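Glycoside hydrolase family 81 (PDB 6FOP) degrades beta-1,3-glucans such as laminarin, probably by hydrolysing the glycosidic bonds within the polysaccharide, as part of the cellulosome of Clostridium thermocellum. Local coordinates at residues 577-582 with 639-644; 584-589 with 650-655; 111-116 with 122-127; 58-61 with 66-69; 153-158 with 212-217. All coordinates share one frame; numbering follows the deposited sequence.

Contacts 1 and 2 lie in the mainly helical C-terminal part, contacts 3 to 5 in the beta-rich N-terminal part, on the other side of the chain's centre. Contacts 1 and 2 are small and buried; they share the loop between helices 570-575 and 592-606 and touch each other, but contact 1 relies on a water and carboxylates, contact 2 on apolar packing. Contacts 3 and 4 are hairpins in two different sheets, centres about 11 Å apart, whose apolar faces meet; contact 3 turns its polar face to a partly exposed side, whereas contact 4 is largely buried. Contact 5, farthest out, packs a helix on the edge strand of the sheet that includes contact 3.

Contact 1 (577-582 with 639-644)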
# COMPACT_ATOMS: atom_id res chain seq x y z
N ASN A 577 2.02 13.92 0.26
CA ASN A 577 2.89 12.76 0.21
C ASN A 577 4.14 12.89 1.05
O ASN A 577 5.05 12.09 0.96
CB ASN A 577 3.16 12.33 -1.25
CG ASN A 577 2.09 11.40 -1.72
OD1 ASN A 577 2.06 10.23 -1.31
ND2 ASN A 577 1.12 11.92 -2.49
N PHE A 578 4.18 13.96 1.85
CA PHE A 578 5.21 14.11 2.87
C PHE A 578 4.66 13.87 4.26
O PHE A 578 5.29 13.16 5.07
CB PHE A 578 5.86 15.51 2.83
CG PHE A 578 6.30 15.99 1.46
CD1 PHE A 578 6.66 15.13 0.43
CD2 PHE A 578 6.39 17.35 1.21
CE1 PHE A 578 7.03 15.61 -0.80
CE2 PHE A 578 6.75 17.84 -0.03
CZ PHE A 578 7.09 16.97 -1.05
N LEU A 579 3.51 14.47 4.57
CA LEU A 579 3.03 14.44 5.96
C LEU A 579 2.33 13.11 6.28
O LEU A 579 1.71 12.48 5.41
CB LEU A 579 2.16 15.66 6.23
CG LEU A 579 0.72 15.66 5.73
CD1 LEU A 579 -0.22 14.90 6.67
CD2 LEU A 579 0.25 17.10 5.56
N PRO A 580 2.39 12.66 7.53
CA PRO A 580 3.15 13.28 8.62
C PRO A 580 4.64 12.99 8.48
O PRO A 580 5.05 11.87 8.18
CB PRO A 580 2.58 12.61 9.86
CG PRO A 580 2.21 11.23 9.38
CD PRO A 580 1.75 11.41 7.96
N ILE A 581 5.45 14.00 8.75
CA ILE A 581 6.89 13.82 8.75
C ILE A 581 7.30 13.31 10.13
O ILE A 581 7.14 14.01 11.12
CB ILE A 581 7.62 15.11 8.31
CG1 ILE A 581 7.18 15.51 6.88
CG2 ILE A 581 9.12 14.91 8.33
CD1 ILE A 581 7.77 16.81 6.37
N THR A 582 7.83 12.08 10.19
CA THR A 582 8.30 11.46 11.43
C THR A 582 9.78 11.12 11.24
O THR A 582 10.34 11.31 10.15
CB THR A 582 7.53 10.17 11.80
OG1 THR A 582 7.99 9.06 11.02
CG2 THR A 582 6.01 10.35 11.65
N VAL A 639 1.74 29.39 10.71
CA VAL A 639 0.74 28.68 11.50
C VAL A 639 0.87 27.20 11.14
O VAL A 639 0.72 26.85 9.97
CB VAL A 639 -0.68 29.19 11.18
CG1 VAL A 639 -1.72 28.39 11.95
CG2 VAL A 639 -0.79 30.67 11.54
N PRO A 640 1.20 26.33 12.10
CA PRO A 640 1.42 24.92 11.77
C PRO A 640 0.26 24.26 11.06
O PRO A 640 -0.90 24.54 11.38
CB PRO A 640 1.64 24.26 13.14
CG PRO A 640 2.23 25.37 13.97
CD PRO A 640 1.47 26.59 13.53
N GLU A 641 0.59 23.40 10.10
CA GLU A 641 -0.37 22.42 9.64
C GLU A 641 -0.94 21.68 10.86
O GLU A 641 -0.26 21.51 11.88
CB GLU A 641 0.28 21.49 8.61
CG GLU A 641 -0.71 20.60 7.87
CD GLU A 641 -1.14 19.36 8.61
OE1 GLU A 641 -0.36 18.86 9.44
OE2 GLU A 641 -2.29 18.90 8.38
N ASP A 642 -2.22 21.30 10.82
CA ASP A 642 -2.86 20.82 12.04
C ASP A 642 -2.23 19.60 12.74
O ASP A 642 -2.39 19.44 13.96
CB ASP A 642 -4.34 20.50 11.75
CG ASP A 642 -5.14 21.73 11.31
OD1 ASP A 642 -5.35 22.65 12.10
OD2 ASP A 642 -5.57 21.76 10.13
N GLY A 643 -1.52 18.76 11.99
CA GLY A 643 -0.83 17.64 12.56
C GLY A 643 0.61 17.91 12.99
O GLY A 643 1.28 17.00 13.48
N GLU A 644 1.06 19.15 12.81
CA GLU A 644 2.44 19.54 13.08
C GLU A 644 2.50 20.52 14.28
O GLU A 644 1.49 21.03 14.73
CB GLU A 644 3.01 20.26 11.85
CG GLU A 644 3.94 19.45 11.04
CD GLU A 644 5.11 18.82 11.81
OE1 GLU A 644 5.59 19.27 12.89
OE2 GLU A 644 5.58 17.84 11.30
O HOH W 1 3.96 16.20 10.00
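Two loops between helices of the family 81 C-terminal domain, probably an (alpha/alpha)6 barrel, meet where Leu579 touches the type I turn Glu641 to Glu644. The Leu579 methyl CD2 lies 4.0 Å from Glu641 CD, the two side chains crossing at about a right angle. Leucine supplies an apolar wall over the carboxylate carbon, while the two oxygens turn to polar partners: OE2 forms a salt bridge with Lys344, and OE1 takes the backbone N of Gly643 at 2.8 Å, from well above the carboxylate plane. A bend at chi2 (-81°) folds Glu641 back over its own turn, and Gly643, having no side chain, leaves space for the oxygen beside it. The turn itself is closed by Glu644 N on Glu641 O at 2.9 Å. Farther along, one water joins the loops: it accepts from Ile581 N at 2.9 Å and donates to Glu644 OE2 at 2.6 Å. The other carboxylate oxygen, OE1, is bound by ND1 of His648, so both carboxylate oxygens of Glu644 are held. The cis peptide before Pro580 bends the first loop just ahead of Ile581. Two buried carboxylates are thus balanced by a lysine, a histidine, one backbone N-H and a water, which probably favours their ionised form.

Contact 2 (584-589 with 650-655); sequences ASLYLG and YHWICN
The indole of Trp652 is met obliquely by Leu586 and Ser585, neither of which sits squarely on its face or at its edge. Both approach CH2, the far corner of the six-membered ring: Leu586 CD2 at 3.8 Å and Ser585 CB at 4.3 Å. Leu586 and Trp652 slide past each other in opposite directions, and the CD2 methyl of the branched leucine meets the outer end of the indole, an apolar contact. In the helix, the His651 ring carries the amide nitrogen of Asn655 over its centre, ND2 standing 3.2 Å above the plane. In the 3-10 segment, Tyr587 has Leu588 CG over one face and Ala584 O at its edge, in the ring plane.

Trp652 reaches across because CG lies anti to its backbone N (chi1 172°), carrying the long ring off the helix. Its one polar atom is used as well: NE1 bonds to Met620 O, which helps to fix the turn of the indole. Ser585 meets the ring through CB, while its OG accepts from Thr582 N. On the helix, His651 O is held doubly, by Asn655 N at 2.9 Å and by Asn655 ND2 at 3.0 Å, reaching it from opposite faces of the carbonyl plane. Leu586 also rests on Ser674 and Phe676 of strand 673-678. This is helix-to-loop packing, in which Trp652 of helix 646-659 bridges to the loop between helices 570-575 and 592-606, consistent with an (alpha/alpha)6 barrel.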
# COMPACT_ATOMS: atom_id res chain seq x y z
N ALA A 584 10.84 8.37 10.72
CA ALA A 584 10.86 7.36 9.67
C ALA A 584 10.74 7.97 8.28
O ALA A 584 10.67 7.23 7.30
CB ALA A 584 9.78 6.33 9.94
N SER A 585 10.73 9.30 8.17
CA SER A 585 10.47 9.97 6.89
C SER A 585 11.73 10.35 6.13
O SER A 585 11.65 11.02 5.10
CB SER A 585 9.58 11.19 7.05
OG SER A 585 8.30 10.86 7.54
N LEU A 586 12.89 9.90 6.58
CA LEU A 586 14.10 10.23 5.88
C LEU A 586 14.14 9.68 4.45
O LEU A 586 14.87 10.20 3.61
CB LEU A 586 15.33 9.80 6.66
CG LEU A 586 15.53 10.49 8.04
CD1 LEU A 586 16.64 9.83 8.83
CD2 LEU A 586 15.78 11.98 7.89
N TYR A 587 13.34 8.63 4.18
CA TYR A 587 13.23 8.10 2.83
C TYR A 587 12.88 9.14 1.81
O TYR A 587 13.23 8.99 0.64
CB TYR A 587 12.20 6.95 2.75
CG TYR A 587 10.77 7.39 2.84
CD1 TYR A 587 10.04 7.75 1.69
CD2 TYR A 587 10.15 7.57 4.07
CE1 TYR A 587 8.75 8.22 1.78
CE2 TYR A 587 8.87 8.05 4.18
CZ TYR A 587 8.15 8.38 3.02
OH TYR A 587 6.87 8.86 3.13
N LEU A 588 12.19 10.21 2.22
CA LEU A 588 11.84 11.26 1.28
C LEU A 588 13.06 11.86 0.59
O LEU A 588 12.97 12.37 -0.52
CB LEU A 588 11.08 12.37 2.00
CG LEU A 588 9.68 12.03 2.50
CD1 LEU A 588 9.14 13.13 3.39
CD2 LEU A 588 8.75 11.77 1.31
N GLY A 589 14.18 11.83 1.30
CA GLY A 589 15.44 12.39 0.85
C GLY A 589 16.42 11.43 0.23
O GLY A 589 17.60 11.75 0.10
N TYR A 650 10.73 22.81 13.89
CA TYR A 650 12.01 23.45 14.04
C TYR A 650 13.10 22.52 14.55
O TYR A 650 14.24 22.63 14.12
CB TYR A 650 11.86 24.67 14.90
CG TYR A 650 12.95 25.67 14.73
CD1 TYR A 650 13.27 26.17 13.47
CD2 TYR A 650 13.66 26.13 15.83
CE1 TYR A 650 14.28 27.11 13.32
CE2 TYR A 650 14.65 27.10 15.70
CZ TYR A 650 14.96 27.57 14.43
OH TYR A 650 15.94 28.51 14.24
N HIS A 651 12.72 21.54 15.38
CA HIS A 651 13.64 20.49 15.84
C HIS A 651 14.13 19.64 14.66
O HIS A 651 15.32 19.33 14.57
CB HIS A 651 12.91 19.66 16.88
CG HIS A 651 13.69 18.54 17.48
ND1 HIS A 651 13.65 17.26 16.99
CD2 HIS A 651 14.40 18.48 18.63
CE1 HIS A 651 14.33 16.47 17.79
NE2 HIS A 651 14.79 17.18 18.80
N TRP A 652 13.22 19.33 13.72
CA TRP A 652 13.57 18.55 12.54
C TRP A 652 14.59 19.32 11.70
O TRP A 652 15.69 18.81 11.36
CB TRP A 652 12.31 18.28 11.74
CG TRP A 652 12.53 17.66 10.39
CD1 TRP A 652 12.71 18.30 9.21
CD2 TRP A 652 12.48 16.27 10.08
NE1 TRP A 652 12.83 17.41 8.18
CE2 TRP A 652 12.69 16.15 8.69
CE3 TRP A 652 12.33 15.10 10.85
CZ2 TRP A 652 12.71 14.92 8.05
CZ3 TRP A 652 12.34 13.89 10.20
CH2 TRP A 652 12.55 13.80 8.82
N ILE A 653 14.24 20.55 11.35
CA ILE A 653 15.08 21.32 10.45
C ILE A 653 16.47 21.57 11.06
O ILE A 653 17.49 21.39 10.39
CB ILE A 653 14.40 22.66 10.11
CG1 ILE A 653 13.15 22.44 9.25
CG2 ILE A 653 15.37 23.58 9.38
CD1 ILE A 653 12.28 23.67 9.11
N CYS A 654 16.49 21.95 12.34
CA CYS A 654 17.76 22.31 12.99
C CYS A 654 18.63 21.07 13.26
O CYS A 654 19.86 21.16 13.26
CB CYS A 654 17.52 23.07 14.27
SG CYS A 654 16.85 24.72 14.01
N ASN A 655 18.00 19.90 13.49
CA ASN A 655 18.79 18.67 13.57
C ASN A 655 19.45 18.34 12.23
O ASN A 655 20.62 17.95 12.18
CB ASN A 655 17.99 17.50 14.10
CG ASN A 655 18.11 17.37 15.62
OD1 ASN A 655 19.20 17.09 16.13
ND2 ASN A 655 17.01 17.59 16.33

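Contact 3 (111-116 with 122-127); sequences AVDAVM and SIKATL
Asp113 and Thr126 share the shortest side-chain bond here: Thr126 OG1 donates to Asp113 OD1 at 2.7 Å, meeting the oxygen from about 50° above the carboxylate plane. The two side chains lie alongside each other and point the same way, as expected of a non-hydrogen-bonded pair, where the backbones come close. The second oxygen, OD2, is reached by a water at 2.7 Å, which also accepts from Lys124 NZ at 2.8 Å. The ammonium group and the carboxylate are therefore linked through water, while the direct salt bridge of Lys124 is to Asp105 of strand 103-107, on the far side of strand 111-118. Lys124 can span this distance because its chain is extended from CG outward, with CG anti to the backbone N (chi1 -174°).

These groups stand on an antiparallel beta hairpin, strands 111-118 and 121-128, whose other face packs on a second sheet as one side of a beta sandwich. Three pairs, Val112 with Leu127, Ala114 with Ala125 and Met116 with Ile123, each exchange two N-H...O bonds; the Ala114 N to Ala125 O bond is 2.8 Å.

Side chains alternate between faces. Beside the polar pair, Val115 CG2 packs on the Lys124 aliphatic chain, 3.8 Å from CG. The opposite face is apolar: Val112 CG1 touches Leu127 CB at 3.9 Å, and the small Ala114 and Ala125 leave room for Phe62 and Phe136. Leu127 and Met116 bear on strand 59-63 of the second sheet, and Met116 and Ile123 both pack against Phe99.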
# COMPACT_ATOMS: atom_id res chain seq x y z
N ALA A 111 -4.43 -12.64 -6.59
CA ALA A 111 -5.40 -13.17 -7.54
C ALA A 111 -6.78 -13.20 -6.89
O ALA A 111 -6.92 -13.17 -5.66
CB ALA A 111 -4.98 -14.55 -8.07
N VAL A 112 -7.79 -13.37 -7.74
CA VAL A 112 -9.18 -13.55 -7.30
C VAL A 112 -9.86 -14.56 -8.22
O VAL A 112 -9.66 -14.52 -9.43
CB VAL A 112 -9.96 -12.21 -7.29
CG1 VAL A 112 -9.93 -11.50 -8.64
CG2 VAL A 112 -11.39 -12.38 -6.80
N ASP A 113 -10.65 -15.44 -7.63
CA ASP A 113 -11.58 -16.29 -8.36
C ASP A 113 -12.97 -15.71 -8.14
O ASP A 113 -13.37 -15.51 -6.99
CB ASP A 113 -11.59 -17.71 -7.81
CG ASP A 113 -10.27 -18.45 -7.94
OD1 ASP A 113 -9.40 -18.07 -8.75
OD2 ASP A 113 -10.11 -19.45 -7.20
N ALA A 114 -13.70 -15.48 -9.23
CA ALA A 114 -15.09 -15.00 -9.16
C ALA A 114 -16.00 -15.92 -9.97
O ALA A 114 -15.57 -16.46 -10.99
CB ALA A 114 -15.19 -13.57 -9.66
N VAL A 115 -17.25 -16.02 -9.54
CA VAL A 115 -18.21 -16.91 -10.18
C VAL A 115 -19.43 -16.10 -10.61
O VAL A 115 -19.94 -15.27 -9.85
CB VAL A 115 -18.69 -18.00 -9.19
CG1 VAL A 115 -19.83 -18.83 -9.79
CG2 VAL A 115 -17.55 -18.91 -8.80
N MET A 116 -19.87 -16.37 -11.83
CA MET A 116 -21.15 -15.91 -12.34
C MET A 116 -21.97 -17.17 -12.63
O MET A 116 -21.50 -18.04 -13.34
CB MET A 116 -20.91 -15.12 -13.64
CG MET A 116 -19.81 -14.11 -13.55
SD MET A 116 -19.63 -13.24 -15.09
CE MET A 116 -21.06 -12.20 -14.77
N SER A 122 -22.61 -21.51 -15.78
CA SER A 122 -21.72 -20.65 -14.97
C SER A 122 -20.39 -20.43 -15.65
O SER A 122 -19.98 -21.18 -16.51
CB SER A 122 -21.49 -21.29 -13.59
OG SER A 122 -20.63 -22.41 -13.68
N ILE A 123 -19.73 -19.33 -15.25
CA ILE A 123 -18.35 -19.09 -15.59
C ILE A 123 -17.63 -18.79 -14.25
O ILE A 123 -18.09 -17.94 -13.49
CB ILE A 123 -18.16 -17.86 -16.50
CG1 ILE A 123 -19.05 -17.96 -17.74
CG2 ILE A 123 -16.69 -17.70 -16.90
CD1 ILE A 123 -19.08 -16.71 -18.56
N LYS A 124 -16.49 -19.45 -14.03
CA LYS A 124 -15.61 -19.13 -12.91
C LYS A 124 -14.35 -18.57 -13.52
O LYS A 124 -13.70 -19.22 -14.33
CB LYS A 124 -15.29 -20.36 -12.07
CG LYS A 124 -14.49 -20.00 -10.81
CD LYS A 124 -14.41 -21.22 -9.90
CE LYS A 124 -13.69 -20.96 -8.60
NZ LYS A 124 -13.84 -22.17 -7.73
N ALA A 125 -14.04 -17.33 -13.16
CA ALA A 125 -12.89 -16.60 -13.71
C ALA A 125 -11.82 -16.38 -12.64
O ALA A 125 -12.15 -15.98 -11.51
CB ALA A 125 -13.35 -15.27 -14.25
N THR A 126 -10.58 -16.67 -13.00
CA THR A 126 -9.43 -16.33 -12.17
C THR A 126 -8.70 -15.17 -12.85
O THR A 126 -8.22 -15.31 -13.99
CB THR A 126 -8.46 -17.51 -12.02
OG1 THR A 126 -9.16 -18.60 -11.41
CG2 THR A 126 -7.24 -17.17 -11.16
N LEU A 127 -8.64 -14.06 -12.12
CA LEU A 127 -7.99 -12.80 -12.53
C LEU A 127 -6.77 -12.62 -11.63
O LEU A 127 -6.86 -12.82 -10.42
CB LEU A 127 -8.94 -11.64 -12.37
CG LEU A 127 -10.36 -11.86 -12.86
CD1 LEU A 127 -11.19 -10.61 -12.61
CD2 LEU A 127 -10.44 -12.32 -14.32
O HOH W 2 -11.97 -21.04 -6.06

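Contact 4 (58-61 with 66-69); sequences LTFK and GIEV
Phe60 and Val69, a non-hydrogen-bonded pair, form the apolar centre. Val69 CG2 sits at the edge of the phenyl ring, 4.0 Å from Phe60 CD1, with the two side chains pointing the same way. Ile67 CG2 approaches the same CD1 obliquely at 4.2 Å, and Leu58 CD2 touches the other valine branch, CG1, at 4.1 Å. With its CG1 and CG2 on separate partners, the beta-branched valine serves both neighbours at once.

Outward, Lys61 and Glu68 pair through the backbone: Lys61 N gives to Glu68 O at 3.1 Å, and Glu68 N to Lys61 O at 2.8 Å. Their side chains run together on the opposite face. A bend at chi3 (76°) brings Lys61 CE to 3.6 Å from Glu68 OE1, yet NZ stays beyond salt-bridge distance; a water joins NZ to OE2 instead. The carboxylate also has a salt bridge from Lys63 to OE2 and a hydrogen bond between OE1 and His85 NE2.

The hairpin of strands 59-63 and 66-70 lies between strands 53-54 and 89-93 of its sheet; Leu58, just ahead of the hairpin, and Val69 pack on Ile203 of strand 200-206 in the facing sheet.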
# COMPACT_ATOMS: atom_id res chain seq x y z
N LEU A 58 -3.48 -6.95 -17.69
CA LEU A 58 -4.90 -7.01 -18.08
C LEU A 58 -5.81 -6.23 -17.16
O LEU A 58 -5.55 -6.07 -15.95
CB LEU A 58 -5.40 -8.46 -18.09
CG LEU A 58 -4.75 -9.39 -19.12
CD1 LEU A 58 -5.07 -10.84 -18.84
CD2 LEU A 58 -5.21 -9.07 -20.52
N THR A 59 -6.93 -5.80 -17.72
CA THR A 59 -8.01 -5.26 -16.95
C THR A 59 -9.30 -5.96 -17.30
O THR A 59 -9.44 -6.50 -18.41
CB THR A 59 -8.14 -3.73 -17.10
OG1 THR A 59 -8.54 -3.41 -18.42
CG2 THR A 59 -6.80 -3.03 -16.81
N PHE A 60 -10.25 -5.92 -16.37
CA PHE A 60 -11.49 -6.69 -16.51
C PHE A 60 -12.69 -5.90 -16.03
O PHE A 60 -12.54 -4.95 -15.26
CB PHE A 60 -11.42 -8.00 -15.69
CG PHE A 60 -10.20 -8.82 -15.96
CD1 PHE A 60 -10.17 -9.72 -17.02
CD2 PHE A 60 -9.05 -8.70 -15.15
CE1 PHE A 60 -9.04 -10.45 -17.29
CE2 PHE A 60 -7.92 -9.43 -15.42
CZ PHE A 60 -7.92 -10.34 -16.48
N LYS A 61 -13.88 -6.32 -16.42
CA LYS A 61 -15.08 -5.81 -15.77
C LYS A 61 -16.19 -6.82 -15.90
O LYS A 61 -16.46 -7.30 -17.00
CB LYS A 61 -15.52 -4.47 -16.37
CG LYS A 61 -16.62 -3.80 -15.54
CD LYS A 61 -17.10 -2.47 -16.10
CE LYS A 61 -17.99 -2.67 -17.30
NZ LYS A 61 -18.42 -1.35 -17.83
N GLY A 66 -21.10 -11.26 -19.04
CA GLY A 66 -19.88 -12.01 -18.75
C GLY A 66 -18.77 -11.11 -18.25
O GLY A 66 -19.02 -10.13 -17.52
N ILE A 67 -17.55 -11.42 -18.69
CA ILE A 67 -16.34 -10.75 -18.19
C ILE A 67 -15.64 -10.01 -19.32
O ILE A 67 -15.09 -10.64 -20.25
CB ILE A 67 -15.33 -11.75 -17.55
CG1 ILE A 67 -16.00 -12.70 -16.54
CG2 ILE A 67 -14.22 -10.95 -16.88
CD1 ILE A 67 -16.40 -14.05 -17.09
N GLU A 68 -15.64 -8.68 -19.26
CA GLU A 68 -14.86 -7.89 -20.21
C GLU A 68 -13.39 -8.11 -19.91
O GLU A 68 -13.01 -8.12 -18.75
CB GLU A 68 -15.14 -6.39 -20.13
CG GLU A 68 -16.58 -6.01 -20.40
CD GLU A 68 -16.79 -4.53 -20.57
OE1 GLU A 68 -15.95 -3.73 -20.11
OE2 GLU A 68 -17.84 -4.14 -21.14
N VAL A 69 -12.60 -8.21 -20.96
CA VAL A 69 -11.15 -8.35 -20.92
C VAL A 69 -10.55 -7.27 -21.80
O VAL A 69 -11.00 -7.05 -22.94
CB VAL A 69 -10.70 -9.72 -21.44
CG1 VAL A 69 -9.17 -9.83 -21.45
CG2 VAL A 69 -11.31 -10.86 -20.64
O HOH W 3 -19.57 -2.26 -20.15

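Contact 5 (153-158 with 212-217)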
# COMPACT_ATOMS: atom_id res chain seq x y z
N VAL A 153 -7.48 -12.82 -37.23
CA VAL A 153 -7.03 -14.12 -36.76
C VAL A 153 -5.68 -14.32 -37.46
O VAL A 153 -5.61 -14.52 -38.67
CB VAL A 153 -8.04 -15.21 -37.09
CG1 VAL A 153 -7.53 -16.55 -36.58
CG2 VAL A 153 -9.39 -14.88 -36.44
N PHE A 154 -4.61 -14.16 -36.68
CA PHE A 154 -3.26 -14.34 -37.22
C PHE A 154 -2.75 -15.78 -37.15
O PHE A 154 -1.80 -16.12 -37.86
CB PHE A 154 -2.25 -13.33 -36.62
CG PHE A 154 -1.89 -13.56 -35.18
CD1 PHE A 154 -0.89 -14.47 -34.83
CD2 PHE A 154 -2.47 -12.80 -34.18
CE1 PHE A 154 -0.53 -14.67 -33.50
CE2 PHE A 154 -2.11 -12.98 -32.85
CZ PHE A 154 -1.13 -13.90 -32.51
N TYR A 155 -3.39 -16.60 -36.31
CA TYR A 155 -3.08 -18.02 -36.24
C TYR A 155 -4.36 -18.75 -35.91
O TYR A 155 -5.13 -18.34 -35.04
CB TYR A 155 -2.04 -18.33 -35.13
CG TYR A 155 -1.88 -19.82 -34.97
CD1 TYR A 155 -1.04 -20.54 -35.83
CD2 TYR A 155 -2.65 -20.52 -34.05
CE1 TYR A 155 -0.94 -21.93 -35.73
CE2 TYR A 155 -2.56 -21.91 -33.95
CZ TYR A 155 -1.70 -22.60 -34.79
OH TYR A 155 -1.60 -23.98 -34.69
N GLY A 156 -4.53 -19.89 -36.59
CA GLY A 156 -5.54 -20.85 -36.23
C GLY A 156 -6.70 -20.91 -37.17
O GLY A 156 -6.84 -20.09 -38.07
N ASP A 157 -7.54 -21.92 -36.98
CA ASP A 157 -8.75 -22.10 -37.78
C ASP A 157 -9.78 -22.85 -36.93
O ASP A 157 -9.55 -23.03 -35.74
CB ASP A 157 -8.43 -22.79 -39.11
CG ASP A 157 -7.79 -24.16 -38.95
OD1 ASP A 157 -8.01 -24.88 -37.96
OD2 ASP A 157 -7.10 -24.55 -39.91
N SER A 158 -10.89 -23.29 -37.53
CA SER A 158 -11.96 -23.91 -36.78
C SER A 158 -11.54 -25.18 -36.07
O SER A 158 -12.22 -25.58 -35.15
CB SER A 158 -13.17 -24.18 -37.68
OG SER A 158 -12.85 -25.11 -38.70
N SER A 212 5.92 -17.98 -32.98
CA SER A 212 6.86 -18.39 -31.95
C SER A 212 6.42 -17.95 -30.53
O SER A 212 6.42 -18.74 -29.59
CB SER A 212 8.27 -17.86 -32.26
OG SER A 212 9.14 -18.25 -31.21
N THR A 213 6.00 -16.69 -30.41
CA THR A 213 5.50 -16.19 -29.15
C THR A 213 4.23 -16.89 -28.73
O THR A 213 4.11 -17.32 -27.57
CB THR A 213 5.33 -14.68 -29.22
OG1 THR A 213 6.62 -14.09 -29.41
CG2 THR A 213 4.67 -14.11 -27.95
N LEU A 214 3.30 -17.07 -29.66
CA LEU A 214 2.05 -17.75 -29.35
C LEU A 214 2.31 -19.17 -28.86
O LEU A 214 1.68 -19.62 -27.91
CB LEU A 214 1.16 -17.76 -30.57
CG LEU A 214 -0.19 -18.45 -30.43
CD1 LEU A 214 -1.07 -17.76 -29.38
CD2 LEU A 214 -0.89 -18.47 -31.78
N THR A 215 3.28 -19.85 -29.47
CA THR A 215 3.63 -21.22 -29.07
C THR A 215 4.12 -21.24 -27.62
O THR A 215 3.77 -22.12 -26.85
CB THR A 215 4.71 -21.79 -30.01
OG1 THR A 215 4.22 -21.78 -31.36
CG2 THR A 215 5.07 -23.18 -29.64
N TYR A 216 4.95 -20.27 -27.25
CA TYR A 216 5.47 -20.20 -25.88
C TYR A 216 4.35 -19.95 -24.88
O TYR A 216 4.26 -20.62 -23.84
CB TYR A 216 6.51 -19.09 -25.79
CG TYR A 216 7.17 -19.06 -24.42
CD1 TYR A 216 8.19 -19.96 -24.09
CD2 TYR A 216 6.74 -18.16 -23.43
CE1 TYR A 216 8.77 -19.96 -22.84
CE2 TYR A 216 7.35 -18.15 -22.18
CZ TYR A 216 8.36 -19.04 -21.89
OH TYR A 216 8.92 -19.01 -20.63
N TYR A 217 3.47 -19.01 -25.18
CA TYR A 217 2.32 -18.74 -24.29
C TYR A 217 1.37 -19.94 -24.22
O TYR A 217 0.87 -20.25 -23.15
CB TYR A 217 1.62 -17.45 -24.67
CG TYR A 217 2.34 -16.21 -24.14
CD1 TYR A 217 3.57 -15.82 -24.64
CD2 TYR A 217 1.77 -15.43 -23.14
CE1 TYR A 217 4.21 -14.69 -24.17
CE2 TYR A 217 2.40 -14.30 -22.65
CZ TYR A 217 3.62 -13.95 -23.17
OH TYR A 217 4.26 -12.82 -22.71
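At the outer edge of the eight-stranded antiparallel sheet, helix 211-220 presses Leu214 against two successive aromatic residues, Phe154 and Tyr155. One methyl does the touching. Leu214 CD2 is 3.5 Å from Tyr155 CD2 and also touches CB and CG of that tyrosine, resting on the root of the side chain, oblique to the ring. The same methyl lies 4.2 Å from Phe154 CE1, again obliquely, so a single methyl meets both aromatic side chains. Leucine suits the place because its branched end can offer a methyl to two rings. With CG anti to the backbone N (chi1 180°), that end is carried away from the helix.

Adjacent residues of a regular strand would face opposite sides. Here Phe154 and Tyr155 both stand opposite Gly164, a classic beta bulge, and the irregularity allows both rings to meet the same leucine. The near-helical backbone of Phe154 (psi -18°) fits that motif. Strand 152-155 is an outermost strand of the sheet, and the chain leaves it through Gly156, whose positive phi (108°) is easily adopted by glycine.

Around the methyl the packing continues inward: Leu214 also touches Cys162, Phe175 and Leu206 on three strands of the sheet, and Phe154 shares Leu206. Farther along the helix, Tyr217 packs on Phe175 and bonds through OH to Tyr281. Tyr155 is partly exposed, and a methylpentanediol, probably from the crystallisation liquor, lies close to its side chain.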